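Long-range contacts in uncharacterized protein (Neisseria gonorrhoeae, PDB 5V77), which is of unknown function and belongs to the NGO_1070-like family, forming an all-beta fold that pairs with a second copy of itself: residues 28-36 and 45-55; 82-91 and 101-109. All blocks are in the same frame, centred on the assembly; numbering follows the deposited sequence.

Contact 1: 28-36 and 45-55; sequences GNTLTLSFT and GYIKCSNILNF. With SO4 (sulfate ion), chain C.
Strands 30-36 and 45-50 run antiparallel, their axes 4.7 Å apart at an angle of 165°, with Leu31, Leu33 and Phe35 hydrogen-bonded to Cys49, Ile47 and Gly45. At the last pair the return bond from Gly45 N is weak. On the apolar face Leu31 meets Ile52 CD1 with its CD1 methyl. In one of the two conformers of Phe55 the same methyl lies 3.6 Å from Phe55 CD2. The Leu31 side chain crosses both partners at about a right angle. Phe35 has CG anti to its carbonyl carbon (chi1 -57°). This sets the ring edge-on beside strand 45-50, with Gly45 O and Ile47 N in its plane and CE1 3.8 Å from Ile47 CD1.

The two strands form a beta hairpin. Its second strand turns a corner at Asn51 and Leu53, and this brings Ile52 and Phe55 over Leu31. Asn29 O accepts from Ile52 N at 3.0 Å and, weakly, from Asn51 N. The opposite face carries Thr30, Thr32, Tyr46 and Lys48. Thr30 CG2 touches Lys48 CG at 3.7 Å. A water donates to both Thr30 OG1 and Asn51 OD1. Asp26 also bonds Thr30 OG1, and Glu104, in one of its conformers, accepts from Asn51 ND2. Asn29 turns its amide to Asp70 and Leu72 of the second subunit. Gly28 N donates to O2 of a sulfate at 2.8 Å, an ion probably from the crystallisation liquor.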
loop_
_atom_site.group_PDB
_atom_site.type_symbol
_atom_site.label_atom_id
_atom_site.label_comp_id
_atom_site.label_asym_id
_atom_site.label_seq_id
_atom_site.Cartn_x
_atom_site.Cartn_y
_atom_site.Cartn_z
ATOM N N GLY A 28 4.106 -10.452 2.163
ATOM C CA GLY A 28 3.756 -9.135 2.656
ATOM C C GLY A 28 4.885 -8.340 3.279
ATOM O O GLY A 28 4.665 -7.178 3.639
ATOM N N ASN A 29 6.087 -8.911 3.407
ATOM C CA ASN A 29 7.191 -8.222 4.079
ATOM C C ASN A 29 7.915 -7.221 3.196
ATOM O O ASN A 29 8.737 -6.437 3.719
ATOM C CB ASN A 29 8.214 -9.236 4.611
ATOM C CG ASN A 29 7.680 -10.052 5.775
ATOM O OD1 ASN A 29 6.603 -9.767 6.317
ATOM N ND2 ASN A 29 8.434 -11.065 6.178
ATOM N N THR A 30 7.670 -7.252 1.884
ATOM C CA THR A 30 8.404 -6.440 0.926
ATOM C C THR A 30 7.421 -5.718 0.027
ATOM O O THR A 30 6.397 -6.295 -0.382
ATOM C CB THR A 30 9.346 -7.300 0.080
ATOM O OG1 THR A 30 10.328 -7.867 0.935
ATOM C CG2 THR A 30 10.044 -6.460 -1.010
ATOM N N LEU A 31 7.727 -4.453 -0.260
ATOM C CA LEU A 31 7.010 -3.668 -1.257
ATOM C C LEU A 31 7.960 -3.309 -2.385
ATOM O O LEU A 31 9.067 -2.806 -2.135
ATOM C CB LEU A 31 6.436 -2.382 -0.654
ATOM C CG LEU A 31 5.101 -2.546 0.079
ATOM C CD1 LEU A 31 4.822 -1.284 0.851
ATOM C CD2 LEU A 31 3.987 -2.814 -0.942
ATOM N N THR A 32 7.526 -3.536 -3.622
ATOM C CA THR A 32 8.325 -3.147 -4.780
ATOM C C THR A 32 7.534 -2.149 -5.606
ATOM O O THR A 32 6.361 -2.385 -5.937
ATOM C CB THR A 32 8.725 -4.362 -5.627
ATOM O OG1 THR A 32 9.441 -5.290 -4.798
ATOM C CG2 THR A 32 9.651 -3.938 -6.801
ATOM N N LEU A 33 8.176 -1.036 -5.916
ATOM C CA LEU A 33 7.615 0.001 -6.767
ATOM C C LEU A 33 8.301 -0.097 -8.118
ATOM O O LEU A 33 9.529 -0.148 -8.170
ATOM C CB LEU A 33 7.845 1.383 -6.148
ATOM C CG LEU A 33 6.876 1.855 -5.060
ATOM C CD1 LEU A 33 6.907 0.924 -3.853
ATOM C CD2 LEU A 33 7.235 3.272 -4.617
ATOM N N SER A 34 7.523 -0.147 -9.206
ATOM C CA SER A 34 8.113 -0.300 -10.531
ATOM C C SER A 34 7.831 0.921 -11.387
ATOM O O SER A 34 6.756 1.524 -11.292
ATOM C CB SER A 34 7.600 -1.552 -11.234
ATOM O OG SER A 34 8.021 -2.699 -10.509
ATOM N N PHE A 35 8.796 1.235 -12.264
ATOM C CA PHE A 35 8.832 2.508 -12.969
ATOM C C PHE A 35 9.165 2.306 -14.437
ATOM O O PHE A 35 9.936 1.412 -14.795
ATOM C CB PHE A 35 9.893 3.447 -12.381
ATOM C CG PHE A 35 9.713 3.726 -10.915
ATOM C CD1 PHE A 35 10.235 2.853 -9.962
ATOM C CD2 PHE A 35 9.032 4.867 -10.491
ATOM C CE1 PHE A 35 10.079 3.108 -8.593
ATOM C CE2 PHE A 35 8.874 5.137 -9.135
ATOM C CZ PHE A 35 9.392 4.260 -8.182
ATOM N N THR A 36 8.596 3.168 -15.278
ATOM C CA THR A 36 9.044 3.383 -16.651
ATOM C C THR A 36 9.770 4.719 -16.749
ATOM O O THR A 36 9.697 5.564 -15.850
ATOM C CB THR A 36 7.864 3.375 -17.637
ATOM O OG1 THR A 36 6.942 4.421 -17.282
ATOM C CG2 THR A 36 7.148 2.026 -17.619
ATOM N N GLY A 45 13.023 0.520 -14.027
ATOM C CA GLY A 45 13.578 -0.190 -12.895
ATOM C C GLY A 45 12.638 -0.169 -11.712
ATOM O O GLY A 45 11.426 0.006 -11.865
ATOM N N TYR A 46 13.208 -0.396 -10.535
ATOM C CA TYR A 46 12.345 -0.645 -9.380
ATOM C C TYR A 46 13.034 -0.173 -8.112
ATOM O O TYR A 46 14.261 -0.054 -8.057
ATOM C CB TYR A 46 11.994 -2.135 -9.261
ATOM C CG TYR A 46 13.197 -3.031 -9.020
ATOM C CD1 TYR A 46 13.721 -3.212 -7.732
ATOM C CD2 TYR A 46 13.812 -3.697 -10.081
ATOM C CE1 TYR A 46 14.838 -4.030 -7.515
ATOM C CE2 TYR A 46 14.926 -4.514 -9.874
ATOM C CZ TYR A 46 15.424 -4.678 -8.592
ATOM O OH TYR A 46 16.529 -5.484 -8.396
ATOM N N ILE A 47 12.225 0.095 -7.093
ATOM C CA ILE A 47 12.708 0.321 -5.730
ATOM C C ILE A 47 12.099 -0.761 -4.862
ATOM O O ILE A 47 10.868 -0.911 -4.815
ATOM C CB ILE A 47 12.321 1.712 -5.205
ATOM C CG1 ILE A 47 12.980 2.793 -6.051
ATOM C CG2 ILE A 47 12.719 1.850 -3.725
ATOM C CD1 ILE A 47 12.427 4.199 -5.763
ATOM N N LYS A 48 12.951 -1.505 -4.171
ATOM C CA LYS A 48 12.521 -2.631 -3.343
ATOM C C LYS A 48 12.678 -2.258 -1.872
ATOM O O LYS A 48 13.791 -1.956 -1.420
ATOM C CB LYS A 48 13.347 -3.872 -3.672
ATOM C CG LYS A 48 12.981 -5.129 -2.842
ATOM C CD LYS A 48 13.946 -6.267 -3.201
ATOM C CE LYS A 48 13.811 -7.467 -2.278
ATOM N NZ LYS A 48 14.715 -8.591 -2.717
ATOM N N CYS A 49 11.574 -2.284 -1.134
ATOM C CA CYS A 49 11.549 -1.899 0.278
ATOM C C CYS A 49 11.362 -3.186 1.071
ATOM O O CYS A 49 10.266 -3.745 1.084
ATOM C CB CYS A 49 10.425 -0.905 0.534
ATOM S SG CYS A 49 10.559 0.604 -0.528
ATOM N N SER A 50 12.426 -3.680 1.708
ATOM C CA SER A 50 12.381 -4.983 2.374
ATOM C C SER A 50 12.188 -4.836 3.880
ATOM O O SER A 50 12.894 -4.054 4.531
ATOM C CB SER A 50 13.660 -5.786 2.110
ATOM O OG SER A 50 13.821 -5.986 0.719
ATOM N N ASN A 51 11.260 -5.636 4.427
ATOM C CA ASN A 51 10.882 -5.614 5.839
ATOM C C ASN A 51 10.225 -4.281 6.153
ATOM O O ASN A 51 10.817 -3.387 6.769
ATOM C CB ASN A 51 12.090 -5.918 6.743
ATOM C CG ASN A 51 12.570 -7.333 6.568
ATOM O OD1 ASN A 51 11.867 -8.153 5.964
ATOM N ND2 ASN A 51 13.765 -7.637 7.063
ATOM N N ILE A 52 8.974 -4.156 5.716
ATOM C CA ILE A 52 8.249 -2.898 5.792
ATOM C C ILE A 52 7.996 -2.509 7.233
ATOM O O ILE A 52 7.566 -3.329 8.059
ATOM C CB ILE A 52 6.921 -3.025 5.034
ATOM C CG1 ILE A 52 7.212 -3.287 3.563
ATOM C CG2 ILE A 52 6.064 -1.763 5.223
ATOM C CD1 ILE A 52 7.872 -2.161 2.878
ATOM N N LEU A 53 8.238 -1.237 7.537
ATOM C CA LEU A 53 7.861 -0.652 8.810
ATOM C C LEU A 53 6.552 0.102 8.681
ATOM O O LEU A 53 5.601 -0.199 9.401
ATOM C CB LEU A 53 8.970 0.272 9.334
ATOM C CG LEU A 53 10.302 -0.476 9.445
ATOM C CD1 LEU A 53 11.422 0.474 9.799
ATOM C CD2 LEU A 53 10.196 -1.591 10.462
ATOM N N ASN A 54 6.465 1.053 7.753
ATOM C CA ASN A 54 5.149 1.594 7.455
ATOM C C ASN A 54 5.068 2.010 5.994
ATOM O O ASN A 54 6.081 2.221 5.318
ATOM C CB ASN A 54 4.794 2.759 8.376
ATOM C CG ASN A 54 5.885 3.782 8.443
ATOM O OD1 ASN A 54 6.093 4.537 7.499
ATOM N ND2 ASN A 54 6.607 3.804 9.558
ATOM N N PHE A 55 3.827 2.101 5.517
ATOM C CA PHE A 55 3.520 2.514 4.155
ATOM C C PHE A 55 2.341 3.474 4.233
ATOM O O PHE A 55 1.307 3.127 4.802
ATOM C CB PHE A 55 3.205 1.275 3.294
ATOM C CG PHE A 55 2.655 1.571 1.920
ATOM C CD1 PHE A 55 2.924 2.759 1.262
ATOM C CD2 PHE A 55 1.861 0.633 1.287
ATOM C CE1 PHE A 55 2.396 3.006 0.012
ATOM C CE2 PHE A 55 1.342 0.873 0.031
ATOM C CZ PHE A 55 1.610 2.061 -0.605
HETATM S S SO4 C . 3.009 -12.220 -0.975
HETATM O O1 SO4 C . 4.082 -13.143 -1.366
HETATM O O2 SO4 C . 3.550 -10.929 -0.547
HETATM O O3 SO4 C . 2.131 -11.995 -2.121
HETATM O O4 SO4 C . 2.228 -12.809 0.113
HETATM O O HOH W 1 11.430 -8.791 3.311
#

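Contact 2: 82-91 and 101-109; sequences LYKYQFYSEI and ISAETINFE
Ile106 lays its CD1 methyl over the backbone of Ser89, 3.6 Å from Ser89 O, and the same methyl reaches Ile91 CG2. Strands 89-91 and 101-103 form an antiparallel beta hairpin, and strand 105-109 folds back across it after the chain turns a corner at Glu104. Ile106 therefore packs on one face of the hairpin. Its CG2 meets Leu82 CD1 at 4.1 Å, the two side chains sliding past each other in opposite directions. The other methyl of Leu82, CD2, touches Phe108 CE2.

Ser89 pairs with Ala103 and Ile91 with Ile101 through four backbone hydrogen bonds. The bond from Ser89 N to Ala103 O is almost straight, with 175° at the hydrogen. Ile91 and Ile101 lie side by side and point the same way, Ile91 CG1 being 3.9 Å from Ile101 CB. On the other face Glu90 packs its CG 3.4 Å from Ser102 OG. Its CG is anti to the backbone N (chi1 -175°), and the extended chain carries the carboxylate past that hydroxyl. Tyr88 CG sits between its backbone N and carbonyl carbon (chi1 74°), which swings the ring across to Ser102, with CE2 3.8 Å from Ser102 OG. Ala103 O lies at the ring edge, 3.3 Å from Tyr88 CB. Near the corner a water joins Ser89 OG to Glu104 O, to which it donates at 2.8 Å.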
loop_
_atom_site.group_PDB
_atom_site.type_symbol
_atom_site.label_atom_id
_atom_site.label_comp_id
_atom_site.label_asym_id
_atom_site.label_seq_id
_atom_site.Cartn_x
_atom_site.Cartn_y
_atom_site.Cartn_z
ATOM N N LEU A 82 15.348 9.823 -0.718
ATOM C CA LEU A 82 15.756 8.627 0.012
ATOM C C LEU A 82 16.530 9.054 1.252
ATOM O O LEU A 82 17.514 9.799 1.147
ATOM C CB LEU A 82 16.604 7.703 -0.867
ATOM C CG LEU A 82 17.241 6.476 -0.194
ATOM C CD1 LEU A 82 16.196 5.523 0.356
ATOM C CD2 LEU A 82 18.158 5.744 -1.158
ATOM N N TYR A 83 16.067 8.607 2.417
ATOM C CA TYR A 83 16.689 8.905 3.702
ATOM C C TYR A 83 17.219 7.613 4.305
ATOM O O TYR A 83 16.502 6.608 4.344
ATOM C CB TYR A 83 15.690 9.539 4.675
ATOM C CG TYR A 83 15.072 10.828 4.193
ATOM C CD1 TYR A 83 15.541 12.059 4.642
ATOM C CD2 TYR A 83 14.018 10.819 3.292
ATOM C CE1 TYR A 83 14.971 13.244 4.202
ATOM C CE2 TYR A 83 13.445 11.998 2.844
ATOM C CZ TYR A 83 13.925 13.202 3.300
ATOM O OH TYR A 83 13.346 14.363 2.850
ATOM N N LYS A 84 18.453 7.635 4.800
ATOM C CA LYS A 84 19.033 6.445 5.416
ATOM C C LYS A 84 19.322 6.734 6.878
ATOM O O LYS A 84 20.107 7.634 7.191
ATOM C CB LYS A 84 20.305 6.000 4.692
ATOM C CG LYS A 84 20.794 4.629 5.134
ATOM C CD LYS A 84 21.981 4.163 4.304
ATOM C CE LYS A 84 22.276 2.689 4.548
ATOM N NZ LYS A 84 22.550 2.408 5.982
ATOM N N TYR A 85 18.687 5.976 7.767
ATOM C CA TYR A 85 18.910 6.067 9.203
ATOM C C TYR A 85 19.766 4.889 9.661
ATOM O O TYR A 85 20.190 4.052 8.862
ATOM C CB TYR A 85 17.576 6.108 9.946
ATOM C CG TYR A 85 16.687 7.233 9.480
ATOM C CD1 TYR A 85 16.825 8.515 10.004
ATOM C CD2 TYR A 85 15.719 7.023 8.515
ATOM C CE1 TYR A 85 16.019 9.549 9.578
ATOM C CE2 TYR A 85 14.909 8.051 8.081
ATOM C CZ TYR A 85 15.064 9.310 8.615
ATOM O OH TYR A 85 14.254 10.333 8.184
ATOM N N GLN A 86 20.031 4.827 10.970
ATOM C CA GLN A 86 20.954 3.813 11.468
ATOM C C GLN A 86 20.448 2.407 11.185
ATOM O O GLN A 86 21.230 1.526 10.809
ATOM C CB GLN A 86 21.199 3.987 12.967
ATOM C CG GLN A 86 22.136 2.919 13.513
ATOM C CD GLN A 86 22.569 3.173 14.941
ATOM O OE1 GLN A 86 21.848 3.798 15.723
ATOM N NE2 GLN A 86 23.756 2.690 15.289
ATOM N N PHE A 87 19.144 2.174 11.343
ATOM C CA PHE A 87 18.601 0.829 11.230
ATOM C C PHE A 87 17.563 0.648 10.137
ATOM O O PHE A 87 17.072 -0.470 9.972
ATOM C CB PHE A 87 17.975 0.391 12.556
ATOM C CG PHE A 87 18.963 0.250 13.673
ATOM C CD1 PHE A 87 19.911 -0.757 13.651
ATOM C CD2 PHE A 87 18.924 1.103 14.756
ATOM C CE1 PHE A 87 20.827 -0.897 14.689
ATOM C CE2 PHE A 87 19.832 0.967 15.798
ATOM C CZ PHE A 87 20.784 -0.033 15.760
ATOM N N TYR A 88 17.205 1.695 9.397
ATOM C CA TYR A 88 16.189 1.570 8.361
ATOM C C TYR A 88 16.330 2.741 7.400
ATOM O O TYR A 88 17.124 3.661 7.624
ATOM C CB TYR A 88 14.783 1.512 8.977
ATOM C CG TYR A 88 14.291 2.850 9.486
ATOM C CD1 TYR A 88 14.671 3.327 10.730
ATOM C CD2 TYR A 88 13.431 3.628 8.717
ATOM C CE1 TYR A 88 14.219 4.553 11.197
ATOM C CE2 TYR A 88 12.980 4.857 9.167
ATOM C CZ TYR A 88 13.374 5.312 10.408
ATOM O OH TYR A 88 12.919 6.529 10.860
ATOM N N SER A 89 15.542 2.704 6.327
ATOM C CA SER A 89 15.535 3.773 5.339
ATOM C C SER A 89 14.095 4.140 4.996
ATOM O O SER A 89 13.158 3.393 5.281
ATOM C CB SER A 89 16.316 3.373 4.072
ATOM O OG SER A 89 17.695 3.170 4.371
ATOM N N GLU A 90 13.931 5.303 4.365
ATOM C CA GLU A 90 12.613 5.809 4.010
ATOM C C GLU A 90 12.684 6.475 2.645
ATOM O O GLU A 90 13.628 7.219 2.368
ATOM C CB GLU A 90 12.112 6.815 5.062
ATOM C CG GLU A 90 10.685 7.308 4.829
ATOM C CD GLU A 90 10.262 8.343 5.850
ATOM O OE1 GLU A 90 11.078 8.662 6.727
ATOM O OE2 GLU A 90 9.113 8.833 5.782
ATOM N N ILE A 91 11.690 6.212 1.790
ATOM C CA ILE A 91 11.524 6.985 0.564
ATOM C C ILE A 91 10.292 7.860 0.721
ATOM O O ILE A 91 9.302 7.456 1.345
ATOM C CB ILE A 91 11.417 6.117 -0.706
ATOM C CG1 ILE A 91 10.376 5.006 -0.550
ATOM C CG2 ILE A 91 12.780 5.552 -1.094
ATOM C CD1 ILE A 91 10.040 4.355 -1.879
ATOM N N ILE A 101 7.342 5.385 2.472
ATOM C CA ILE A 101 7.585 3.994 2.848
ATOM C C ILE A 101 8.848 3.942 3.677
ATOM O O ILE A 101 9.889 4.442 3.242
ATOM C CB ILE A 101 7.744 3.065 1.629
ATOM C CG1 ILE A 101 6.514 3.160 0.729
ATOM C CG2 ILE A 101 7.923 1.613 2.128
ATOM C CD1 ILE A 101 6.634 2.406 -0.590
ATOM N N SER A 102 8.763 3.317 4.847
ATOM C CA SER A 102 9.916 3.033 5.692
ATOM C C SER A 102 10.108 1.523 5.749
ATOM O O SER A 102 9.137 0.774 5.870
ATOM C CB SER A 102 9.722 3.583 7.110
ATOM O OG SER A 102 9.766 5.004 7.115
ATOM N N ALA A 103 11.355 1.076 5.636
ATOM C CA ALA A 103 11.650 -0.353 5.557
ATOM C C ALA A 103 13.078 -0.568 6.036
ATOM O O ALA A 103 13.910 0.342 5.963
ATOM C CB ALA A 103 11.475 -0.880 4.125
ATOM N N GLU A 104 13.356 -1.782 6.530
ATOM C CA GLU A 104 14.687 -2.043 7.075
ATOM C C GLU A 104 15.770 -1.817 6.025
ATOM O O GLU A 104 16.830 -1.259 6.338
ATOM C CB GLU A 104 14.772 -3.458 7.639
ATOM C CG GLU A 104 16.100 -3.809 8.300
ATOM C CD GLU A 104 15.987 -5.055 9.157
ATOM O OE1 GLU A 104 16.898 -5.323 9.983
ATOM O OE2 GLU A 104 14.960 -5.757 9.006
ATOM N N THR A 105 15.533 -2.236 4.780
ATOM C CA THR A 105 16.473 -1.981 3.699
ATOM C C THR A 105 15.705 -1.486 2.493
ATOM O O THR A 105 14.575 -1.913 2.245
ATOM C CB THR A 105 17.295 -3.230 3.321
ATOM O OG1 THR A 105 16.441 -4.196 2.720
ATOM C CG2 THR A 105 17.918 -3.858 4.542
ATOM N N ILE A 106 16.300 -0.552 1.766
ATOM C CA ILE A 106 15.720 -0.076 0.513
ATOM C C ILE A 106 16.827 -0.136 -0.519
ATOM O O ILE A 106 17.913 0.416 -0.296
ATOM C CB ILE A 106 15.137 1.344 0.628
ATOM C CG1 ILE A 106 13.969 1.347 1.624
ATOM C CG2 ILE A 106 14.662 1.831 -0.756
ATOM C CD1 ILE A 106 13.246 2.690 1.779
ATOM N N ASN A 107 16.596 -0.877 -1.599
ATOM C CA ASN A 107 17.554 -1.019 -2.687
ATOM C C ASN A 107 16.843 -0.718 -3.993
ATOM O O ASN A 107 15.614 -0.664 -4.046
ATOM C CB ASN A 107 18.156 -2.428 -2.741
ATOM C CG ASN A 107 18.969 -2.757 -1.518
ATOM O OD1 ASN A 107 18.591 -3.618 -0.728
ATOM N ND2 ASN A 107 20.096 -2.074 -1.352
ATOM N N PHE A 108 17.621 -0.545 -5.059
ATOM C CA PHE A 108 16.985 -0.193 -6.320
ATOM C C PHE A 108 17.907 -0.521 -7.488
ATOM O O PHE A 108 19.129 -0.624 -7.334
ATOM C CB PHE A 108 16.586 1.288 -6.330
ATOM C CG PHE A 108 17.705 2.230 -5.975
ATOM C CD1 PHE A 108 18.541 2.740 -6.960
ATOM C CD2 PHE A 108 17.911 2.630 -4.660
ATOM C CE1 PHE A 108 19.571 3.613 -6.642
ATOM C CE2 PHE A 108 18.948 3.503 -4.337
ATOM C CZ PHE A 108 19.774 3.998 -5.335
ATOM N N GLU A 109 17.289 -0.718 -8.657
ATOM C CA GLU A 109 17.969 -0.937 -9.930
ATOM C C GLU A 109 17.226 -0.111 -10.974
ATOM O O GLU A 109 15.988 -0.006 -10.920
ATOM C CB GLU A 109 17.990 -2.422 -10.358
ATOM C CG GLU A 109 18.956 -3.326 -9.602
ATOM C CD GLU A 109 20.333 -3.350 -10.229
ATOM O OE1 GLU A 109 21.003 -4.409 -10.173
ATOM O OE2 GLU A 109 20.740 -2.312 -10.791
HETATM O O HOH W 2 18.058 -2.733 10.614
HETATM O O HOH W 3 18.470 0.932 5.558
HETATM O O HOH W 4 7.418 6.097 6.046
#

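In the fold
From the N terminus, strands 9-13 and 17-25 come first. Contact 1 then closes the short loop between strands 30-37 and 43-58. The chain enters contact 2 at the end of strand 75-84; the contact closes the turn between strands 89-94 and 98-103 and takes in strand 105-109. The contacts follow in series, neither nested nor crossed. Strand 43-58 joins them, pairing with 98-103 on one arm of its corner and with 105-109 on the other. Lys48 N lies 2.8 Å from Asn107 O, a probable hydrogen bond. Leu33 and Ile47 of contact 1 both touch Ile91 of contact 2. Beyond the corner, Asn54 and Phe55 pair with a strand of the second subunit, extending the sheet across the interface.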